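PDB 4LW8: putative epimerase from Burkholderia cenocepacia, which probably acts as an NAD(P)-dependent sugar epimerase or dehydratase of the extended Rossmann-fold family, in bacterial LPS O-antigen biosynthesis. Local coordinates for residues I182-N187 with G244-V249; C250-Y255 with G291-L296. One frame throughout, in Å; residues are numbered along the deposited sequence.

In the fold
Interaction 1 pairs I182-N187 with G244-V249 as parallel strands, and interaction 2 takes up the chain at the very next residue, C250, whose segment meets G291-L296. Their centres lie about 11 Å apart. Two sets of contacts tie them together. At one end K295 NZ forms a salt bridge with E245 OE1 (2.9 Å) and a probable hydrogen bond to T246 O (2.7 Å). At the other the ring of F186 packs on both segments of interaction 2, F186 CZ lying 3.5 Å from G291 CA and F186 CD1 3.6 Å from C250 CB. E245, T246 and K295 also hold a HEPES molecule, likely a buffer component, which may mark a pocket at the junction.

Interaction 1: I182-N187 with G244-V249; sequences IARPFN and GETFNV
I182 to P185 pair with T246 to V249 as neighbouring parallel strands, four bridges in unbroken register; the axes of strands 182-185 and 246-249 lie 26° apart in direction. Five backbone hydrogen bonds carry the pairing: I182 N to E245 O, F247 N to I182 O, R184 N to F247 O, V249 N to R184 O and F186 N to V249 O. The R184 N to F247 O bond is the shortest, at 2.7 Å.

Side-chain packing is concentrated on the face of I182, R184, T246 and N248. T246 places OG1 beside its backbone N (chi1 -64°), which turns the methyl CG2 over one face of the R184 guanidinium, 3.6 Å from R184 NE, while T246 OG1 sits 3.6 Å from I182 CB. The guanidinium itself is held by a salt bridge to E168 and a hydrogen bond to Y140. F186 turns its ring edge to the N248 amide, F186 CE1 3.8 Å from N248 CG, with the planes 86° apart; Y140 OH bonds N248 OD1, and the S292 carbonyl oxygen takes ND2.

On the other face, A183 and P185 rest on Y234, V249 on A233 and F247 on L237 of helix 227-240, whereas helix 159-172 covers I182 through E168 and K172.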
loop_
_atom_site.group_PDB
_atom_site.type_symbol
_atom_site.label_atom_id
_atom_site.label_comp_id
_atom_site.label_asym_id
_atom_site.label_seq_id
_atom_site.Cartn_x
_atom_site.Cartn_y
_atom_site.Cartn_z
ATOM N N ILE A 182 -14.668 -3.845 -5.025
ATOM C CA ILE A 182 -13.726 -4.439 -4.086
ATOM C C ILE A 182 -14.488 -5.136 -2.954
ATOM O O ILE A 182 -15.374 -4.548 -2.333
ATOM C CB ILE A 182 -12.741 -3.379 -3.499
ATOM C CG1 ILE A 182 -11.869 -2.758 -4.612
ATOM C CG2 ILE A 182 -11.870 -4.030 -2.426
ATOM C CD1 ILE A 182 -11.068 -1.526 -4.195
ATOM N N ALA A 183 -14.156 -6.401 -2.700
ATOM C CA ALA A 183 -14.757 -7.112 -1.590
ATOM C C ALA A 183 -13.751 -7.228 -0.443
ATOM O O ALA A 183 -12.561 -7.470 -0.675
ATOM C CB ALA A 183 -15.264 -8.492 -2.044
ATOM N N ARG A 184 -14.202 -6.975 0.785
ATOM C CA ARG A 184 -13.382 -7.244 1.971
ATOM C C ARG A 184 -14.008 -8.360 2.798
ATOM O O ARG A 184 -14.735 -8.085 3.754
ATOM C CB ARG A 184 -13.207 -5.994 2.845
ATOM C CG ARG A 184 -12.296 -4.934 2.265
ATOM C CD ARG A 184 -12.396 -3.637 3.057
ATOM N NE ARG A 184 -11.486 -2.627 2.537
ATOM C CZ ARG A 184 -11.485 -1.352 2.918
ATOM N NH1 ARG A 184 -12.346 -0.933 3.837
ATOM N NH2 ARG A 184 -10.622 -0.500 2.372
ATOM N N PRO A 185 -13.749 -9.622 2.423
ATOM C CA PRO A 185 -14.327 -10.737 3.180
ATOM C C PRO A 185 -13.756 -10.825 4.578
ATOM O O PRO A 185 -12.550 -10.640 4.781
ATOM C CB PRO A 185 -13.920 -11.976 2.359
ATOM C CG PRO A 185 -12.633 -11.539 1.650
ATOM C CD PRO A 185 -12.920 -10.092 1.287
ATOM N N PHE A 186 -14.609 -11.098 5.546
ATOM C CA PHE A 186 -14.112 -11.488 6.864
ATOM C C PHE A 186 -13.761 -12.977 6.798
ATOM O O PHE A 186 -13.753 -13.538 5.702
ATOM C CB PHE A 186 -15.139 -11.156 7.952
ATOM C CG PHE A 186 -15.140 -9.699 8.336
ATOM C CD1 PHE A 186 -15.494 -8.725 7.405
ATOM C CD2 PHE A 186 -14.715 -9.296 9.606
ATOM C CE1 PHE A 186 -15.465 -7.374 7.735
ATOM C CE2 PHE A 186 -14.678 -7.932 9.952
ATOM C CZ PHE A 186 -15.057 -6.973 9.016
ATOM N N ASN A 187 -13.447 -13.606 7.930
ATOM C CA ASN A 187 -13.073 -15.026 7.939
ATOM C C ASN A 187 -14.149 -15.910 7.353
ATOM O O ASN A 187 -15.327 -15.775 7.688
ATOM C CB ASN A 187 -12.774 -15.514 9.364
ATOM C CG ASN A 187 -11.881 -14.555 10.119
ATOM O OD1 ASN A 187 -10.664 -14.593 9.970
ATOM N ND2 ASN A 187 -12.485 -13.658 10.901
ATOM N N GLY A 244 -16.485 1.247 -8.336
ATOM C CA GLY A 244 -15.895 2.238 -7.450
ATOM C C GLY A 244 -16.187 2.025 -5.977
ATOM O O GLY A 244 -15.741 2.802 -5.130
ATOM N N GLU A 245 -16.929 0.969 -5.664
ATOM C CA GLU A 245 -17.403 0.748 -4.297
ATOM C C GLU A 245 -16.737 -0.453 -3.619
ATOM O O GLU A 245 -16.477 -1.473 -4.265
ATOM C CB GLU A 245 -18.926 0.570 -4.313
ATOM C CG GLU A 245 -19.666 1.815 -4.770
ATOM C CD GLU A 245 -19.406 2.996 -3.840
ATOM O OE1 GLU A 245 -19.453 2.782 -2.618
ATOM O OE2 GLU A 245 -19.126 4.120 -4.321
ATOM N N THR A 246 -16.481 -0.320 -2.316
ATOM C CA THR A 246 -15.871 -1.368 -1.495
ATOM C C THR A 246 -16.906 -1.943 -0.527
ATOM O O THR A 246 -17.685 -1.194 0.052
ATOM C CB THR A 246 -14.665 -0.821 -0.705
ATOM O OG1 THR A 246 -13.637 -0.414 -1.613
ATOM C CG2 THR A 246 -14.105 -1.859 0.261
ATOM N N PHE A 247 -16.927 -3.263 -0.361
ATOM C CA PHE A 247 -17.948 -3.905 0.476
ATOM C C PHE A 247 -17.374 -4.939 1.441
ATOM O O PHE A 247 -16.666 -5.854 1.018
ATOM C CB PHE A 247 -19.003 -4.610 -0.390
ATOM C CG PHE A 247 -19.783 -3.693 -1.293
ATOM C CD1 PHE A 247 -19.325 -3.393 -2.559
ATOM C CD2 PHE A 247 -20.990 -3.160 -0.880
ATOM C CE1 PHE A 247 -20.048 -2.550 -3.392
ATOM C CE2 PHE A 247 -21.723 -2.316 -1.702
ATOM C CZ PHE A 247 -21.252 -2.007 -2.958
ATOM N N ASN A 248 -17.678 -4.796 2.726
ATOM C CA ASN A 248 -17.514 -5.908 3.659
ATOM C C ASN A 248 -18.364 -7.093 3.197
ATOM O O ASN A 248 -19.505 -6.912 2.754
ATOM C CB ASN A 248 -17.941 -5.509 5.076
ATOM C CG ASN A 248 -16.985 -4.537 5.733
ATOM O OD1 ASN A 248 -15.832 -4.388 5.311
ATOM N ND2 ASN A 248 -17.458 -3.867 6.778
ATOM N N VAL A 249 -17.820 -8.297 3.301
ATOM C CA VAL A 249 -18.620 -9.515 3.140
ATOM C C VAL A 249 -18.410 -10.331 4.411
ATOM O O VAL A 249 -17.291 -10.744 4.711
ATOM C CB VAL A 249 -18.237 -10.314 1.863
ATOM C CG1 VAL A 249 -19.058 -11.599 1.748
ATOM C CG2 VAL A 249 -18.456 -9.446 0.619
#

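Interaction 2: C250-Y255 with G291-L296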
loop_
_atom_site.group_PDB
_atom_site.type_symbol
_atom_site.label_atom_id
_atom_site.label_comp_id
_atom_site.label_asym_id
_atom_site.label_seq_id
_atom_site.Cartn_x
_atom_site.Cartn_y
_atom_site.Cartn_z
ATOM N N CYS A 250 -19.480 -10.507 5.183
ATOM C CA CYS A 250 -19.378 -11.057 6.543
ATOM C C CYS A 250 -20.742 -11.522 7.038
ATOM O O CYS A 250 -21.761 -11.198 6.430
ATOM C CB CYS A 250 -18.811 -10.018 7.503
ATOM S SG CYS A 250 -19.745 -8.472 7.476
ATOM N N SER A 251 -20.750 -12.279 8.134
ATOM C CA SER A 251 -21.976 -12.874 8.670
ATOM C C SER A 251 -22.661 -11.929 9.647
ATOM O O SER A 251 -23.830 -12.100 9.949
ATOM C CB SER A 251 -21.670 -14.194 9.391
ATOM O OG SER A 251 -21.103 -13.940 10.682
ATOM N N GLU A 252 -21.896 -10.970 10.162
ATOM C CA GLU A 252 -22.331 -10.047 11.219
ATOM C C GLU A 252 -22.532 -10.774 12.549
ATOM O O GLU A 252 -23.063 -10.210 13.494
ATOM C CB GLU A 252 -23.620 -9.308 10.840
ATOM C CG GLU A 252 -23.492 -8.421 9.618
ATOM C CD GLU A 252 -24.761 -7.637 9.331
ATOM O OE1 GLU A 252 -25.862 -8.215 9.467
ATOM O OE2 GLU A 252 -24.655 -6.445 8.968
ATOM N N ARG A 253 -22.103 -12.024 12.631
ATOM C CA ARG A 253 -22.110 -12.700 13.920
ATOM C C ARG A 253 -20.700 -13.099 14.334
ATOM O O ARG A 253 -19.936 -13.644 13.538
ATOM C CB ARG A 253 -23.010 -13.930 13.894
ATOM C CG ARG A 253 -23.040 -14.637 15.232
ATOM C CD ARG A 253 -24.258 -15.506 15.380
ATOM N NE ARG A 253 -24.215 -16.250 16.631
ATOM C CZ ARG A 253 -25.164 -17.086 17.034
ATOM N NH1 ARG A 253 -26.236 -17.277 16.280
ATOM N NH2 ARG A 253 -25.042 -17.726 18.190
ATOM N N ALA A 254 -20.373 -12.818 15.589
ATOM C CA ALA A 254 -19.071 -13.143 16.149
ATOM C C ALA A 254 -19.163 -14.348 17.081
ATOM O O ALA A 254 -19.996 -14.384 17.980
ATOM C CB ALA A 254 -18.498 -11.942 16.890
ATOM N N TYR A 255 -18.310 -15.339 16.842
ATOM C CA TYR A 255 -18.241 -16.531 17.679
ATOM C C TYR A 255 -16.890 -16.647 18.383
ATOM O O TYR A 255 -15.847 -16.449 17.762
ATOM C CB TYR A 255 -18.467 -17.791 16.835
ATOM C CG TYR A 255 -19.845 -17.971 16.219
ATOM C CD1 TYR A 255 -20.910 -18.455 16.965
ATOM C CD2 TYR A 255 -20.069 -17.658 14.886
ATOM C CE1 TYR A 255 -22.161 -18.636 16.388
ATOM C CE2 TYR A 255 -21.311 -17.835 14.301
ATOM C CZ TYR A 255 -22.351 -18.322 15.053
ATOM O OH TYR A 255 -23.583 -18.488 14.461
ATOM N N GLY A 291 -17.977 -7.841 11.522
ATOM C CA GLY A 291 -18.240 -6.928 10.432
ATOM C C GLY A 291 -19.700 -6.563 10.292
ATOM O O GLY A 291 -20.583 -7.329 10.671
ATOM N N SER A 292 -19.947 -5.384 9.736
ATOM C CA SER A 292 -21.276 -5.020 9.260
ATOM C C SER A 292 -21.358 -5.177 7.745
ATOM O O SER A 292 -20.529 -4.619 7.022
ATOM C CB SER A 292 -21.616 -3.578 9.648
ATOM O OG SER A 292 -22.702 -3.092 8.871
ATOM N N ARG A 293 -22.371 -5.894 7.265
ATOM C CA ARG A 293 -22.598 -6.010 5.828
ATOM C C ARG A 293 -23.796 -5.150 5.410
ATOM O O ARG A 293 -24.468 -5.425 4.407
ATOM C CB ARG A 293 -22.814 -7.475 5.406
ATOM C CG ARG A 293 -24.101 -8.147 5.907
ATOM C CD ARG A 293 -24.589 -9.215 4.901
ATOM N NE ARG A 293 -23.582 -10.255 4.667
ATOM C CZ ARG A 293 -23.568 -11.077 3.617
ATOM N NH1 ARG A 293 -24.510 -10.986 2.688
ATOM N NH2 ARG A 293 -22.610 -11.990 3.489
ATOM N N ASP A 294 -24.078 -4.118 6.191
ATOM C CA ASP A 294 -25.213 -3.254 5.879
ATOM C C ASP A 294 -25.076 -2.546 4.530
ATOM O O ASP A 294 -26.073 -2.323 3.837
ATOM C CB ASP A 294 -25.423 -2.215 6.959
ATOM C CG ASP A 294 -26.731 -1.497 6.790
ATOM O OD1 ASP A 294 -27.775 -2.178 6.897
ATOM O OD2 ASP A 294 -26.718 -0.280 6.504
ATOM N N LYS A 295 -23.856 -2.167 4.158
ATOM C CA LYS A 295 -23.674 -1.521 2.864
ATOM C C LYS A 295 -23.997 -2.504 1.727
ATOM O O LYS A 295 -24.671 -2.152 0.757
ATOM C CB LYS A 295 -22.256 -0.972 2.713
ATOM C CG LYS A 295 -22.041 -0.179 1.429
ATOM C CD LYS A 295 -20.564 0.136 1.231
ATOM C CE LYS A 295 -20.339 0.973 -0.029
ATOM N NZ LYS A 295 -18.888 1.236 -0.246
ATOM N N LEU A 296 -23.496 -3.730 1.850
ATOM C CA LEU A 296 -23.800 -4.789 0.894
ATOM C C LEU A 296 -25.309 -5.041 0.808
ATOM O O LEU A 296 -25.879 -5.146 -0.281
ATOM C CB LEU A 296 -23.065 -6.073 1.278
ATOM C CG LEU A 296 -23.359 -7.345 0.478
ATOM C CD1 LEU A 296 -22.874 -7.226 -0.959
ATOM C CD2 LEU A 296 -22.707 -8.552 1.157
#
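An ST turn leads into helix 294-300, and the loop around C250 and E252, just after strand 246-249 of the Rossmann-type sheet, packs against the turn G291-R293 that leads into the helix. Within the turn, S292 OG accepts from D294 N at 3.2 Å; R293 is the N-cap residue. A second ST turn shapes the facing loop, S251 OG accepting from R253 N.

R293 grips that loop at two levels. Its backbone N donates to E252 OE2 at 2.9 Å, meeting the carboxylate on its anti side and 32° out of its plane. Its side chain folds back to the carbonyl of C250: CG stands between the backbone N and the carbonyl carbon (chi1 67°) and the chain bends again at chi3, which carries R293 NE to within 2.7 Å of C250 O. That bond runs nearly straight on from the carbonyl, with the oxygen close to the guanidinium plane; a weak bond from NH2 to the same oxygen adds to it, fixing the rotation of the flat group.

The side chains of E252 and R293 cross at about a right angle, carboxylate and guanidinium planes 72° apart, and E252 CD lies 3.5 Å from R293 CG. This is apposition to the aliphatic part: the charged ends do not pair, and E252 OE1 instead forms a salt bridge with R297 one turn into the helix. The carboxylate near the helix N-terminus would probably be stabilised there.

D223, on strand 221-226, bonds S251 OG and the backbone N atoms of E252 and G291, tying both segments to the sheet. At G291, the backbone alone faces C250, whose sulfur SG comes 3.4 Å from G291 C.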